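Side-chain contact in beta-2-microglobulin (Ctenopharyngodon idella, PDB 5H5Z), which probably serves as the light chain of a bony fish MHC class I molecule, pairing with the heavy chain in peptide presentation: residues Ser37-Leu40 / Lys45-Ala48. The protein carries 1 engineered substitution. Sequence-based numbering, arbitrary orientation.
Sequences SIEL and KVIA. Engineered in segment 45-48: K45 (natural residue Glu).
E39 meets V46 through one carboxylate oxygen: OE1 lies 3.3 Å from CG1 of V46. The E39 chain bends at chi2 (-65°), which turns the carboxylate toward the 45-48 segment. V46 offers this methyl because its CG1 stands anti to the backbone N (chi1 -180°). The polar partner of OE1 in the contact is a water. This water accepts from the backbone N of L40 at 2.9 Å. It is placed to donate to E39 OE1 and to I47 O, both at 2.9 Å, though its two protons have more acceptors in reach than they can serve. The water thus stands in for a direct bond between L40 N and I47 O. OE1 also forms a long, weak ion pair with K67.

At L40 the backbones also join directly, beside the water. I47 N donates to L40 O over 2.8 Å, and the bond is almost straight, with 176° at the hydrogen. V46 CA adds a CA-H...O contact to the same oxygen at 3.6 Å, so two neighbouring residues converge on one carbonyl. The I47 side chain also packs by this group, with CG1 3.6 Å from L40 O. Its CD1 reaches CB of L40 at 4.3 Å. With an alanine in place of I47, L40 CB would probably lose this apolar neighbour and a gap would open beside V69 and Y79.

The contact belongs to a beta hairpin of strands 36-42 and 45-46, at the margin of one sheet of the immunoglobulin C1-set sandwich. Strand 45-46 is the outermost on this side within the chain. On its other flank strand 36-42 pairs with strand 79-85, the backbone of E39 hydrogen-bonding to that of R82. L40 faces inward, against the C26-C81 disulfide and V69 of strand 63-71 in the opposing sheet.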
loop_
_atom_site.group_PDB
_atom_site.type_symbol
_atom_site.label_atom_id
_atom_site.label_comp_id
_atom_site.label_asym_id
_atom_site.label_seq_id
_atom_site.Cartn_x
_atom_site.Cartn_y
_atom_site.Cartn_z
ATOM N N SER B 37 0.614 16.665 -1.207
ATOM C CA SER B 37 -0.363 17.192 -0.265
ATOM C C SER B 37 -1.693 16.488 -0.502
ATOM O O SER B 37 -2.202 16.478 -1.632
ATOM C CB SER B 37 -0.531 18.703 -0.469
ATOM O OG SER B 37 -1.530 19.234 0.388
ATOM N N ILE B 38 -2.247 15.893 0.553
ATOM C CA ILE B 38 -3.573 15.275 0.483
ATOM C C ILE B 38 -4.446 15.843 1.599
ATOM O O ILE B 38 -4.036 15.867 2.762
ATOM C CB ILE B 38 -3.515 13.731 0.609
ATOM C CG1 ILE B 38 -2.538 13.122 -0.407
ATOM C CG2 ILE B 38 -4.910 13.131 0.447
ATOM C CD1 ILE B 38 -2.102 11.709 -0.073
ATOM N N GLU B 39 -5.641 16.312 1.239
ATOM C CA GLU B 39 -6.579 16.854 2.214
ATOM C C GLU B 39 -7.980 16.336 1.937
ATOM O O GLU B 39 -8.401 16.270 0.785
ATOM C CB GLU B 39 -6.575 18.388 2.189
ATOM C CG GLU B 39 -5.278 19.051 2.653
ATOM C CD GLU B 39 -4.936 18.806 4.119
ATOM O OE1 GLU B 39 -5.764 18.240 4.864
ATOM O OE2 GLU B 39 -3.823 19.189 4.533
ATOM N N LEU B 40 -8.694 15.945 2.991
ATOM C CA LEU B 40 -10.103 15.577 2.848
ATOM C C LEU B 40 -10.962 16.802 3.143
ATOM O O LEU B 40 -10.670 17.559 4.074
ATOM C CB LEU B 40 -10.466 14.411 3.775
ATOM C CG LEU B 40 -9.713 13.093 3.553
ATOM C CD1 LEU B 40 -10.041 12.088 4.646
ATOM C CD2 LEU B 40 -10.025 12.498 2.187
ATOM N N LYS B 45 -14.247 22.608 2.749
ATOM C CA LYS B 45 -13.447 22.991 3.916
ATOM C C LYS B 45 -12.641 21.795 4.428
ATOM O O LYS B 45 -13.177 20.694 4.557
ATOM C CB LYS B 45 -14.344 23.538 5.039
ATOM C CG LYS B 45 -15.257 24.698 4.645
ATOM C CD LYS B 45 -14.484 25.992 4.439
ATOM C CE LYS B 45 -15.414 27.149 4.108
ATOM N NZ LYS B 45 -14.659 28.402 3.829
ATOM N N VAL B 46 -11.360 22.019 4.723
ATOM C CA VAL B 46 -10.464 20.948 5.189
ATOM C C VAL B 46 -10.992 20.317 6.481
ATOM O O VAL B 46 -11.285 21.024 7.447
ATOM C CB VAL B 46 -9.016 21.458 5.400
ATOM C CG1 VAL B 46 -8.111 20.331 5.878
ATOM C CG2 VAL B 46 -8.456 22.066 4.117
ATOM N N ILE B 47 -11.126 18.991 6.484
ATOM C CA ILE B 47 -11.567 18.261 7.671
ATOM C C ILE B 47 -10.375 18.021 8.587
ATOM O O ILE B 47 -9.349 17.486 8.158
ATOM C CB ILE B 47 -12.245 16.915 7.319
ATOM C CG1 ILE B 47 -13.443 17.145 6.385
ATOM C CG2 ILE B 47 -12.673 16.175 8.586
ATOM C CD1 ILE B 47 -14.011 15.881 5.769
ATOM N N ALA B 48 -10.522 18.429 9.848
ATOM C CA ALA B 48 -9.485 18.259 10.860
ATOM C C ALA B 48 -9.384 16.807 11.336
ATOM O O ALA B 48 -10.325 16.016 11.174
ATOM C CB ALA B 48 -9.736 19.194 12.036
HETATM O O HOH W 1 -8.031 16.621 5.724
#